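Local coordinates for protein pertussis toxin-like subunit ArtA (PDB 4Z9D) that probably transfers ADP-ribose from NAD to trimeric G proteins, as the enzymatic A subunit of a pertussis-like AB5 toxin, at residues N62-Y67 against S143-G148; L77-I82 against V134-D139; F6-D11 against T55-T60. The protein carries 2 engineered substitutions. All blocks are in the same frame, centred on the assembly; numbering follows the deposited sequence.

Contact 1. Residues N62-Y67 against S143-G148; sequences NIARQY and SQVSDG. With NAD (nicotinamide-adenine-dinucleotide), chain F.
R65, on helix 57-68, grips S143 at the foot of strand 144-152 with one side of its guanidinium. NE and NH2 of R65 both donate to the carbonyl oxygen of S143, each nitrogen 3.0 Å from that oxygen. The oxygen lies close to the guanidinium plane. The nitrogens approach from a single face of the carbonyl, with NE as much as 44° out of its plane. The two bonds to one atom restrain the turn of the guanidinium. NE also makes a weak, bent bond to OG of S143, at 3.0 Å. That hydroxyl sits beside the carbonyl carbon (chi1 -170°), which brings both oxygens of S143 to the same donor.

Apolar contacts come from V145, whose two methyls divide the work. CG2 lies over one face of the R65 guanidinium, offset toward its rim and 4.0 Å from NH2. CG1 packs on CB of A64 at 4.3 Å. The helix and strand directions differ by 122°, and their axes approach to 8.7 Å. A64 also touches L77 and L136, so the helix leans on the inner strands of the sheet too.

The same helical segment meets NAD. OH of Y67 donates to the phosphate oxygen O2N at 2.7 Å, and CD1 of I63 is 3.5 Å from C4N of the nicotinamide ring.

S143 has a left-handed backbone conformation, and S143 and Q144 together face D139. This is a G1 beta bulge at the turn of the hairpin 130-139/144-152. The contact is thus helix-on-sheet packing at an outer strand, with a helix that also lines the NAD pocket.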
loop_
_atom_site.group_PDB
_atom_site.type_symbol
_atom_site.label_atom_id
_atom_site.label_comp_id
_atom_site.label_asym_id
_atom_site.label_seq_id
_atom_site.Cartn_x
_atom_site.Cartn_y
_atom_site.Cartn_z
ATOM N N ASN A 62 4.490 -11.641 -2.712
ATOM C CA ASN A 62 4.482 -11.596 -4.168
ATOM C C ASN A 62 4.875 -10.234 -4.705
ATOM O O ASN A 62 5.574 -10.132 -5.708
ATOM C CB ASN A 62 3.111 -11.987 -4.699
ATOM C CG ASN A 62 2.798 -13.456 -4.476
ATOM O OD1 ASN A 62 3.704 -14.292 -4.345
ATOM N ND2 ASN A 62 1.509 -13.782 -4.433
ATOM N N ILE A 63 4.395 -9.181 -4.050
ATOM C CA ILE A 63 4.838 -7.823 -4.364
ATOM C C ILE A 63 6.355 -7.680 -4.165
ATOM O O ILE A 63 7.059 -7.117 -5.009
ATOM C CB ILE A 63 4.086 -6.787 -3.493
ATOM C CG1 ILE A 63 2.610 -6.734 -3.893
ATOM C CG2 ILE A 63 4.714 -5.401 -3.606
ATOM C CD1 ILE A 63 1.730 -5.985 -2.881
ATOM N N ALA A 64 6.859 -8.196 -3.047
ATOM C CA ALA A 64 8.289 -8.133 -2.779
ATOM C C ALA A 64 9.087 -8.906 -3.842
ATOM O O ALA A 64 10.152 -8.455 -4.273
ATOM C CB ALA A 64 8.592 -8.676 -1.415
ATOM N N ARG A 65 8.584 -10.071 -4.241
ATOM C CA ARG A 65 9.254 -10.864 -5.275
ATOM C C ARG A 65 9.382 -10.085 -6.581
ATOM O O ARG A 65 10.429 -10.103 -7.237
ATOM C CB ARG A 65 8.494 -12.156 -5.535
ATOM C CG ARG A 65 9.036 -12.968 -6.700
ATOM C CD ARG A 65 8.301 -14.301 -6.796
ATOM N NE ARG A 65 8.593 -15.142 -5.639
ATOM C CZ ARG A 65 7.756 -15.364 -4.633
ATOM N NH1 ARG A 65 6.561 -14.798 -4.621
ATOM N NH2 ARG A 65 8.131 -16.142 -3.628
ATOM N N GLN A 66 8.300 -9.399 -6.938
ATOM C CA GLN A 66 8.254 -8.592 -8.148
ATOM C C GLN A 66 9.360 -7.537 -8.127
ATOM O O GLN A 66 10.086 -7.363 -9.109
ATOM C CB GLN A 66 6.874 -7.936 -8.278
ATOM C CG GLN A 66 6.681 -7.057 -9.500
ATOM C CD GLN A 66 5.456 -6.157 -9.381
ATOM O OE1 GLN A 66 4.631 -6.322 -8.478
ATOM N NE2 GLN A 66 5.340 -5.192 -10.289
ATOM N N TYR A 67 9.510 -6.865 -6.991
ATOM C CA TYR A 67 10.520 -5.828 -6.852
ATOM C C TYR A 67 11.930 -6.408 -6.800
ATOM O O TYR A 67 12.827 -5.915 -7.476
ATOM C CB TYR A 67 10.243 -4.991 -5.605
ATOM C CG TYR A 67 8.940 -4.221 -5.688
ATOM C CD1 TYR A 67 8.277 -4.069 -6.897
ATOM C CD2 TYR A 67 8.362 -3.675 -4.558
ATOM C CE1 TYR A 67 7.087 -3.381 -6.983
ATOM C CE2 TYR A 67 7.170 -2.978 -4.630
ATOM C CZ TYR A 67 6.536 -2.836 -5.846
ATOM O OH TYR A 67 5.343 -2.146 -5.935
ATOM N N SER A 143 13.714 -18.055 -6.232
ATOM C CA SER A 143 12.664 -17.038 -6.141
ATOM C C SER A 143 11.895 -17.139 -4.819
ATOM O O SER A 143 10.665 -17.194 -4.794
ATOM C CB SER A 143 11.728 -17.173 -7.352
ATOM O OG SER A 143 10.822 -16.099 -7.467
ATOM N N GLN A 144 12.644 -17.172 -3.719
ATOM C CA GLN A 144 12.087 -17.431 -2.391
ATOM C C GLN A 144 12.190 -16.192 -1.493
ATOM O O GLN A 144 13.276 -15.641 -1.296
ATOM C CB GLN A 144 12.802 -18.629 -1.742
ATOM C CG GLN A 144 11.990 -19.364 -0.659
ATOM C CD GLN A 144 11.758 -18.536 0.605
ATOM O OE1 GLN A 144 12.679 -17.914 1.140
ATOM N NE2 GLN A 144 10.519 -18.542 1.093
ATOM N N VAL A 145 11.056 -15.739 -0.975
ATOM C CA VAL A 145 11.034 -14.577 -0.088
ATOM C C VAL A 145 10.642 -15.035 1.312
ATOM O O VAL A 145 9.619 -15.690 1.483
ATOM C CB VAL A 145 10.036 -13.500 -0.574
ATOM C CG1 VAL A 145 10.121 -12.261 0.307
ATOM C CG2 VAL A 145 10.296 -13.138 -2.036
ATOM N N SER A 146 11.452 -14.694 2.310
ATOM C CA SER A 146 11.144 -15.046 3.700
ATOM C C SER A 146 11.280 -13.848 4.641
ATOM O O SER A 146 11.753 -12.789 4.242
ATOM C CB SER A 146 12.074 -16.161 4.194
ATOM O OG SER A 146 11.827 -17.387 3.523
ATOM N N ASP A 147 10.852 -14.029 5.885
ATOM C CA ASP A 147 10.974 -12.993 6.917
ATOM C C ASP A 147 12.353 -13.003 7.552
ATOM O O ASP A 147 12.804 -14.043 8.038
ATOM C CB ASP A 147 9.920 -13.179 8.011
ATOM C CG ASP A 147 8.517 -12.869 7.541
ATOM O OD1 ASP A 147 7.625 -12.778 8.414
ATOM O OD2 ASP A 147 8.301 -12.705 6.318
ATOM N N GLY A 148 13.018 -11.848 7.535
ATOM C CA GLY A 148 14.239 -11.645 8.299
ATOM C C GLY A 148 13.914 -11.038 9.653
ATOM O O GLY A 148 12.832 -11.271 10.195
HETATM P PA NAD F . 5.662 3.628 -4.543
HETATM O O1A NAD F . 4.758 4.120 -3.471
HETATM O O2A NAD F . 6.124 4.564 -5.599
HETATM O O5B NAD F . 6.939 2.938 -3.802
HETATM C C5B NAD F . 8.090 2.418 -4.489
HETATM C C4B NAD F . 9.343 2.992 -3.796
HETATM O O4B NAD F . 9.432 4.432 -4.017
HETATM C C3B NAD F . 9.196 2.864 -2.310
HETATM O O3B NAD F . 9.529 1.492 -1.938
HETATM C C2B NAD F . 10.272 3.820 -1.879
HETATM O O2B NAD F . 11.518 3.294 -2.303
HETATM C C1B NAD F . 9.956 5.017 -2.789
HETATM N N9A NAD F . 8.875 5.979 -2.371
HETATM C C8A NAD F . 7.547 5.896 -2.317
HETATM N N7A NAD F . 7.077 7.077 -1.910
HETATM C C5A NAD F . 8.111 7.905 -1.731
HETATM C C6A NAD F . 8.190 9.189 -1.337
HETATM N N6A NAD F . 7.042 9.803 -1.062
HETATM N N1A NAD F . 9.363 9.832 -1.219
HETATM C C2A NAD F . 10.532 9.138 -1.526
HETATM N N3A NAD F . 10.427 7.800 -1.931
HETATM C C4A NAD F . 9.220 7.218 -2.025
HETATM O O3 NAD F . 4.983 2.404 -5.275
HETATM P PN NAD F . 4.268 1.172 -4.489
HETATM O O1N NAD F . 3.579 1.659 -3.262
HETATM O O2N NAD F . 5.215 0.038 -4.420
HETATM O O5D NAD F . 3.128 0.857 -5.553
HETATM C C5D NAD F . 3.424 0.564 -6.924
HETATM C C4D NAD F . 2.311 -0.309 -7.513
HETATM O O4D NAD F . 2.178 -1.429 -6.572
HETATM C C3D NAD F . 0.958 0.427 -7.532
HETATM O O3D NAD F . 0.114 -0.090 -8.567
HETATM C C2D NAD F . 0.413 -0.018 -6.189
HETATM O O2D NAD F . -1.020 0.151 -6.123
HETATM C C1D NAD F . 0.806 -1.489 -6.140
HETATM N N1N NAD F . 0.689 -1.998 -4.727
HETATM C C2N NAD F . 1.774 -1.866 -3.825
HETATM C C3N NAD F . 1.691 -2.286 -2.497
HETATM C C7N NAD F . 2.782 -2.164 -1.615
HETATM O O7N NAD F . 2.724 -2.839 -0.450
HETATM N N7N NAD F . 3.835 -1.434 -1.995
HETATM C C4N NAD F . 0.494 -2.845 -2.056
HETATM C C5N NAD F . -0.583 -2.988 -2.930
HETATM C C6N NAD F . -0.508 -2.562 -4.252
#

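Contact 2. Residues L77-I82 against V134-D139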
loop_
_atom_site.group_PDB
_atom_site.type_symbol
_atom_site.label_atom_id
_atom_site.label_comp_id
_atom_site.label_asym_id
_atom_site.label_seq_id
_atom_site.Cartn_x
_atom_site.Cartn_y
_atom_site.Cartn_z
ATOM N N LEU A 77 14.028 -4.755 1.275
ATOM C CA LEU A 77 12.611 -4.474 1.352
ATOM C C LEU A 77 12.142 -4.852 2.740
ATOM O O LEU A 77 12.661 -5.787 3.351
ATOM C CB LEU A 77 11.828 -5.250 0.298
ATOM C CG LEU A 77 12.072 -4.856 -1.145
ATOM C CD1 LEU A 77 11.324 -5.811 -2.065
ATOM C CD2 LEU A 77 11.601 -3.432 -1.338
ATOM N N TYR A 78 11.165 -4.108 3.237
ATOM C CA TYR A 78 10.572 -4.360 4.537
ATOM C C TYR A 78 9.070 -4.505 4.358
ATOM O O TYR A 78 8.480 -3.858 3.492
ATOM C CB TYR A 78 10.875 -3.216 5.513
ATOM C CG TYR A 78 12.353 -2.950 5.726
ATOM C CD1 TYR A 78 13.011 -3.432 6.842
ATOM C CD2 TYR A 78 13.079 -2.188 4.814
ATOM C CE1 TYR A 78 14.347 -3.175 7.050
ATOM C CE2 TYR A 78 14.424 -1.928 5.010
ATOM C CZ TYR A 78 15.054 -2.427 6.131
ATOM O OH TYR A 78 16.394 -2.177 6.339
ATOM N N ARG A 79 8.453 -5.362 5.160
ATOM C CA ARG A 79 7.002 -5.404 5.243
ATOM C C ARG A 79 6.583 -4.678 6.510
ATOM O O ARG A 79 6.961 -5.088 7.603
ATOM C CB ARG A 79 6.486 -6.849 5.261
ATOM C CG ARG A 79 4.967 -6.966 5.231
ATOM C CD ARG A 79 4.498 -8.395 5.356
ATOM N NE ARG A 79 4.801 -8.969 6.668
ATOM C CZ ARG A 79 5.658 -9.962 6.885
ATOM N NH1 ARG A 79 6.298 -10.524 5.876
ATOM N NH2 ARG A 79 5.851 -10.407 8.116
ATOM N N TYR A 80 5.831 -3.596 6.363
ATOM C CA TYR A 80 5.315 -2.861 7.510
ATOM C C TYR A 80 3.883 -3.269 7.812
ATOM O O TYR A 80 3.072 -3.423 6.896
ATOM C CB TYR A 80 5.386 -1.350 7.251
ATOM C CG TYR A 80 6.783 -0.805 7.233
ATOM C CD1 TYR A 80 7.374 -0.333 8.405
ATOM C CD2 TYR A 80 7.519 -0.764 6.056
ATOM C CE1 TYR A 80 8.655 0.170 8.397
ATOM C CE2 TYR A 80 8.809 -0.283 6.042
ATOM C CZ TYR A 80 9.370 0.191 7.214
ATOM O OH TYR A 80 10.654 0.688 7.204
ATOM N N ARG A 81 3.571 -3.455 9.090
ATOM C CA ARG A 81 2.188 -3.676 9.490
ATOM C C ARG A 81 1.637 -2.377 10.027
ATOM O O ARG A 81 2.275 -1.725 10.845
ATOM C CB ARG A 81 2.058 -4.769 10.550
ATOM C CG ARG A 81 0.611 -5.216 10.687
ATOM C CD ARG A 81 0.358 -6.061 11.926
ATOM N NE ARG A 81 1.309 -7.156 12.095
ATOM C CZ ARG A 81 0.995 -8.448 12.038
ATOM N NH1 ARG A 81 -0.251 -8.834 11.786
ATOM N NH2 ARG A 81 1.937 -9.362 12.232
ATOM N N ILE A 82 0.447 -2.002 9.568
ATOM C CA ILE A 82 -0.069 -0.662 9.828
ATOM C C ILE A 82 -1.506 -0.683 10.316
ATOM O O ILE A 82 -2.343 -1.364 9.742
ATOM C CB ILE A 82 -0.007 0.209 8.546
ATOM C CG1 ILE A 82 1.384 0.162 7.899
ATOM C CG2 ILE A 82 -0.447 1.665 8.822
ATOM C CD1 ILE A 82 1.395 0.678 6.460
ATOM N N VAL A 134 9.283 -5.881 9.286
ATOM C CA VAL A 134 10.056 -7.108 9.104
ATOM C C VAL A 134 10.933 -6.962 7.864
ATOM O O VAL A 134 10.411 -6.729 6.771
ATOM C CB VAL A 134 9.134 -8.342 8.938
ATOM C CG1 VAL A 134 9.958 -9.588 8.621
ATOM C CG2 VAL A 134 8.299 -8.556 10.181
ATOM N N GLU A 135 12.251 -7.107 8.009
ATOM C CA GLU A 135 13.135 -7.112 6.838
ATOM C C GLU A 135 12.875 -8.379 6.045
ATOM O O GLU A 135 12.827 -9.453 6.629
ATOM C CB GLU A 135 14.621 -7.069 7.228
ATOM C CG GLU A 135 14.969 -6.143 8.372
ATOM C CD GLU A 135 16.475 -5.966 8.546
ATOM O OE1 GLU A 135 16.888 -5.319 9.539
ATOM O OE2 GLU A 135 17.241 -6.470 7.691
ATOM N N LEU A 136 12.735 -8.268 4.729
ATOM C CA LEU A 136 12.488 -9.451 3.896
ATOM C C LEU A 136 13.786 -9.962 3.296
ATOM O O LEU A 136 14.636 -9.180 2.883
ATOM C CB LEU A 136 11.477 -9.140 2.786
ATOM C CG LEU A 136 10.086 -8.669 3.228
ATOM C CD1 LEU A 136 9.201 -8.342 2.049
ATOM C CD2 LEU A 136 9.431 -9.728 4.093
ATOM N N THR A 137 13.978 -11.276 3.310
ATOM C CA THR A 137 15.149 -11.861 2.663
ATOM C C THR A 137 14.760 -12.425 1.296
ATOM O O THR A 137 13.624 -12.864 1.108
ATOM C CB THR A 137 15.775 -12.967 3.532
ATOM O OG1 THR A 137 14.879 -14.076 3.585
ATOM C CG2 THR A 137 16.024 -12.457 4.960
ATOM N N TYR A 138 15.703 -12.436 0.357
ATOM C CA TYR A 138 15.445 -12.915 -0.998
ATOM C C TYR A 138 16.512 -13.908 -1.445
ATOM O O TYR A 138 17.705 -13.613 -1.381
ATOM C CB TYR A 138 15.393 -11.749 -1.975
ATOM C CG TYR A 138 15.051 -12.119 -3.399
ATOM C CD1 TYR A 138 15.897 -11.770 -4.440
ATOM C CD2 TYR A 138 13.881 -12.793 -3.705
ATOM C CE1 TYR A 138 15.594 -12.084 -5.744
ATOM C CE2 TYR A 138 13.568 -13.119 -5.013
ATOM C CZ TYR A 138 14.429 -12.753 -6.028
ATOM O OH TYR A 138 14.124 -13.062 -7.330
ATOM N N ASP A 139 16.068 -15.091 -1.861
ATOM C CA ASP A 139 16.949 -16.083 -2.482
ATOM C C ASP A 139 16.648 -16.090 -3.968
ATOM O O ASP A 139 15.667 -16.679 -4.422
ATOM C CB ASP A 139 16.740 -17.468 -1.862
ATOM C CG ASP A 139 17.540 -18.573 -2.568
ATOM O OD1 ASP A 139 17.428 -19.743 -2.143
ATOM O OD2 ASP A 139 18.291 -18.278 -3.519
#
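R79 and V134 form an antiparallel hydrogen-bonded pair: R79 N donates to V134 O at 2.9 Å, and V134 N donates back to R79 O at 3.0 Å. Farther along, L136 N donates to L77 O over 2.8 Å, nearly straight at 170°. Between these bonds Y78 and E135 are a non-hydrogen-bonded pair, with CA atoms 4.4 Å apart. The short segments are strongly twisted, their directions 139° apart.

Y78 and E135 run side by side on one face of the sheet. CE1 of Y78 presses on CG of E135 at 3.3 Å. The ring and carboxylate planes are steeply inclined to each other. Y78 also touches P14 and P15, near the start of helix 15-21.

R79, V134 and L136 share the other face, where R79 and L136 touch helix 57-68. The R79 chain bends at chi3 (67°), which turns the guanidinium over V134. CB of V134 lies over one guanidinium face, and NH2 of R79 is 3.7 Å from V134 CG2. L136 crosses R79 at about a right angle, its CD2 3.7 Å from NH1. The R79 charge is buried and is met by a salt bridge from NH2 to D147 on the next strand.

These are the two central strands of a four-stranded antiparallel sheet in the ADP-ribosyltransferase fold.

Contact 3. Residues F6-D11 against T55-T60; sequences FVYRVD and TSLIET. With NAD (nicotinamide-adenine-dinucleotide), chain F.
F6 and T55 are joined through a water that donates to both backbone carbonyls, 3.0 Å from F6 O and 2.8 Å from T55 O. It bridges two acceptors that could not bond to each other.

The rest of the contact is packing round Y8 and V10. The Y8 ring lies against the start of helix 57-68. CD1 of L57 sits over one ring face, while the carbonyl oxygen of T55 is at the ring edge, 3.9 Å from CE2. The methyl CG2 of T60 meets CB of Y8 at 3.5 Å. CG2 of V10 is 3.9 Å from CB of T60. The T60 hydroxyl is turned between its backbone N and carbonyl carbon (chi1 65°) and donates to L57 O on a lone pair; this leaves the methyl for Y8. S56 is the N-cap, its OG accepting from E59 N.

Strand 6-11 also holds NAD. V10 pairs with the nicotinamide amide through its backbone: V10 N donates to O7N at 2.9 Å (172°), and N7N donates to V10 O at 3.2 Å. R9 spans both phosphates. NH1 of R9 bonds O1N and NH2 bonds O1A, the latter at 2.9 Å. A salt bridge from NH2 to OD2 of D11 steadies the guanidinium, and R9 NH1 also bonds A52 O.

An arginine beside a backbone clamp on nicotinamide is the NAD site of ADP-ribosylating toxins; R9 probably matches the arginine of their R-S-E signature.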
loop_
_atom_site.group_PDB
_atom_site.type_symbol
_atom_site.label_atom_id
_atom_site.label_comp_id
_atom_site.label_asym_id
_atom_site.label_seq_id
_atom_site.Cartn_x
_atom_site.Cartn_y
_atom_site.Cartn_z
ATOM N N PHE A 6 -6.126 -3.806 10.025
ATOM C CA PHE A 6 -4.681 -3.660 9.839
ATOM C C PHE A 6 -4.344 -3.907 8.386
ATOM O O PHE A 6 -5.015 -4.698 7.727
ATOM C CB PHE A 6 -3.898 -4.614 10.750
ATOM C CG PHE A 6 -3.936 -4.222 12.197
ATOM C CD1 PHE A 6 -4.896 -4.752 13.047
ATOM C CD2 PHE A 6 -3.023 -3.317 12.705
ATOM C CE1 PHE A 6 -4.938 -4.391 14.376
ATOM C CE2 PHE A 6 -3.062 -2.943 14.035
ATOM C CZ PHE A 6 -4.023 -3.485 14.875
ATOM N N VAL A 7 -3.344 -3.197 7.876
ATOM C CA VAL A 7 -2.876 -3.415 6.512
ATOM C C VAL A 7 -1.357 -3.555 6.456
ATOM O O VAL A 7 -0.654 -3.255 7.430
ATOM C CB VAL A 7 -3.305 -2.257 5.564
ATOM C CG1 VAL A 7 -4.822 -2.140 5.504
ATOM C CG2 VAL A 7 -2.697 -0.940 6.016
ATOM N N TYR A 8 -0.863 -4.039 5.323
ATOM C CA TYR A 8 0.572 -4.148 5.097
ATOM C C TYR A 8 1.068 -3.240 3.980
ATOM O O TYR A 8 0.354 -2.989 3.006
ATOM C CB TYR A 8 0.966 -5.564 4.728
ATOM C CG TYR A 8 0.667 -6.625 5.745
ATOM C CD1 TYR A 8 1.510 -6.819 6.827
ATOM C CD2 TYR A 8 -0.417 -7.470 5.588
ATOM C CE1 TYR A 8 1.265 -7.830 7.749
ATOM C CE2 TYR A 8 -0.682 -8.472 6.513
ATOM C CZ TYR A 8 0.169 -8.645 7.585
ATOM O OH TYR A 8 -0.090 -9.649 8.492
ATOM N N ARG A 9 2.321 -2.814 4.087
ATOM C CA ARG A 9 2.971 -2.124 2.973
ATOM C C ARG A 9 4.400 -2.613 2.817
ATOM O O ARG A 9 5.134 -2.698 3.793
ATOM C CB ARG A 9 2.953 -0.594 3.165
ATOM C CG ARG A 9 3.752 0.153 2.081
ATOM C CD ARG A 9 3.543 1.674 2.076
ATOM N NE ARG A 9 4.512 2.301 1.166
ATOM C CZ ARG A 9 4.395 2.340 -0.153
ATOM N NH1 ARG A 9 3.310 1.851 -0.744
ATOM N NH2 ARG A 9 5.357 2.900 -0.886
ATOM N N VAL A 10 4.774 -2.961 1.590
ATOM C CA VAL A 10 6.156 -3.275 1.267
ATOM C C VAL A 10 6.857 -1.997 0.797
ATOM O O VAL A 10 6.364 -1.312 -0.093
ATOM C CB VAL A 10 6.241 -4.365 0.188
ATOM C CG1 VAL A 10 7.707 -4.679 -0.140
ATOM C CG2 VAL A 10 5.551 -5.619 0.680
ATOM N N ASP A 11 8.000 -1.673 1.403
ATOM C CA ASP A 11 8.733 -0.442 1.077
ATOM C C ASP A 11 10.241 -0.655 1.256
ATOM O O ASP A 11 10.661 -1.450 2.091
ATOM C CB ASP A 11 8.230 0.717 1.957
ATOM C CG ASP A 11 8.535 2.092 1.360
ATOM O OD1 ASP A 11 9.734 2.447 1.257
ATOM O OD2 ASP A 11 7.582 2.825 1.003
ATOM N N THR A 55 -4.398 -5.795 2.478
ATOM C CA THR A 55 -4.801 -6.536 3.672
ATOM C C THR A 55 -4.149 -7.913 3.724
ATOM O O THR A 55 -4.175 -8.581 4.762
ATOM C CB THR A 55 -6.317 -6.736 3.744
ATOM O OG1 THR A 55 -6.769 -7.413 2.565
ATOM C CG2 THR A 55 -7.034 -5.393 3.887
ATOM N N SER A 56 -3.588 -8.338 2.595
ATOM C CA SER A 56 -3.128 -9.715 2.419
ATOM C C SER A 56 -1.622 -9.933 2.609
ATOM O O SER A 56 -0.804 -9.445 1.828
ATOM C CB SER A 56 -3.547 -10.201 1.028
ATOM O OG SER A 56 -2.934 -11.432 0.685
ATOM N N LEU A 57 -1.272 -10.684 3.650
ATOM C CA LEU A 57 0.104 -11.065 3.922
ATOM C C LEU A 57 0.678 -11.850 2.748
ATOM O O LEU A 57 1.820 -11.638 2.325
ATOM C CB LEU A 57 0.166 -11.919 5.191
ATOM C CG LEU A 57 1.524 -12.530 5.533
ATOM C CD1 LEU A 57 2.520 -11.435 5.895
ATOM C CD2 LEU A 57 1.414 -13.557 6.655
ATOM N N ILE A 58 -0.155 -12.716 2.190
ATOM C CA ILE A 58 0.253 -13.542 1.063
ATOM C C ILE A 58 0.646 -12.661 -0.106
ATOM O O ILE A 58 1.671 -12.900 -0.756
ATOM C CB ILE A 58 -0.868 -14.512 0.649
ATOM C CG1 ILE A 58 -0.951 -15.646 1.669
ATOM C CG2 ILE A 58 -0.615 -15.057 -0.758
ATOM C CD1 ILE A 58 -2.254 -16.409 1.651
ATOM N N GLU A 59 -0.162 -11.632 -0.366
ATOM C CA GLU A 59 0.139 -10.671 -1.422
ATOM C C GLU A 59 1.450 -9.927 -1.209
ATOM O O GLU A 59 2.126 -9.602 -2.183
ATOM C CB GLU A 59 -0.994 -9.647 -1.588
ATOM C CG GLU A 59 -2.221 -10.201 -2.321
ATOM C CD GLU A 59 -3.286 -9.144 -2.601
ATOM O OE1 GLU A 59 -3.080 -7.971 -2.213
ATOM O OE2 GLU A 59 -4.325 -9.492 -3.218
ATOM N N THR A 60 1.810 -9.623 0.039
ATOM C CA THR A 60 3.058 -8.880 0.274
ATOM C C THR A 60 4.299 -9.631 -0.221
ATOM O O THR A 60 5.224 -9.009 -0.752
ATOM C CB THR A 60 3.274 -8.534 1.755
ATOM O OG1 THR A 60 3.460 -9.732 2.524
ATOM C CG2 THR A 60 2.090 -7.751 2.283
HETATM P PA NAD F . 5.662 3.628 -4.543
HETATM O O1A NAD F . 4.758 4.120 -3.471
HETATM O O2A NAD F . 6.124 4.564 -5.599
HETATM O O5B NAD F . 6.939 2.938 -3.802
HETATM C C5B NAD F . 8.090 2.418 -4.489
HETATM C C4B NAD F . 9.343 2.992 -3.796
HETATM O O4B NAD F . 9.432 4.432 -4.017
HETATM C C3B NAD F . 9.196 2.864 -2.310
HETATM O O3B NAD F . 9.529 1.492 -1.938
HETATM C C2B NAD F . 10.272 3.820 -1.879
HETATM O O2B NAD F . 11.518 3.294 -2.303
HETATM C C1B NAD F . 9.956 5.017 -2.789
HETATM N N9A NAD F . 8.875 5.979 -2.371
HETATM C C8A NAD F . 7.547 5.896 -2.317
HETATM N N7A NAD F . 7.077 7.077 -1.910
HETATM C C5A NAD F . 8.111 7.905 -1.731
HETATM C C6A NAD F . 8.190 9.189 -1.337
HETATM N N6A NAD F . 7.042 9.803 -1.062
HETATM N N1A NAD F . 9.363 9.832 -1.219
HETATM C C2A NAD F . 10.532 9.138 -1.526
HETATM N N3A NAD F . 10.427 7.800 -1.931
HETATM C C4A NAD F . 9.220 7.218 -2.025
HETATM O O3 NAD F . 4.983 2.404 -5.275
HETATM P PN NAD F . 4.268 1.172 -4.489
HETATM O O1N NAD F . 3.579 1.659 -3.262
HETATM O O2N NAD F . 5.215 0.038 -4.420
HETATM O O5D NAD F . 3.128 0.857 -5.553
HETATM C C5D NAD F . 3.424 0.564 -6.924
HETATM C C4D NAD F . 2.311 -0.309 -7.513
HETATM O O4D NAD F . 2.178 -1.429 -6.572
HETATM C C3D NAD F . 0.958 0.427 -7.532
HETATM O O3D NAD F . 0.114 -0.090 -8.567
HETATM C C2D NAD F . 0.413 -0.018 -6.189
HETATM O O2D NAD F . -1.020 0.151 -6.123
HETATM C C1D NAD F . 0.806 -1.489 -6.140
HETATM N N1N NAD F . 0.689 -1.998 -4.727
HETATM C C2N NAD F . 1.774 -1.866 -3.825
HETATM C C3N NAD F . 1.691 -2.286 -2.497
HETATM C C7N NAD F . 2.782 -2.164 -1.615
HETATM O O7N NAD F . 2.724 -2.839 -0.450
HETATM N N7N NAD F . 3.835 -1.434 -1.995
HETATM C C4N NAD F . 0.494 -2.845 -2.056
HETATM C C5N NAD F . -0.583 -2.988 -2.930
HETATM C C6N NAD F . -0.508 -2.562 -4.252
HETATM O O HOH W 1 -4.272 -7.560 7.328
#

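Contacts 1 and 3 share helix 57-68, their centres about 12 Å apart, and both touch NAD. Contact 3 holds the nicotinamide amide and the phosphates from strand 6-11; contact 1 adds a phosphate bond and packing from the helix. CG2 of I63 and CB of V10 meet at 4.2 Å. Contact 2 pairs the central strands of the sheet whose outer strands, 6-11 and 144-152, belong to contacts 3 and 1. It joins contact 3 by a probable hydrogen bond, I82 N to V7 O (2.7 Å), and contact 1 by two more, S146 O to T137 N (2.8 Å) and G148 N to E135 O (2.6 Å). The L77 side chain is about 5 Å from NAD.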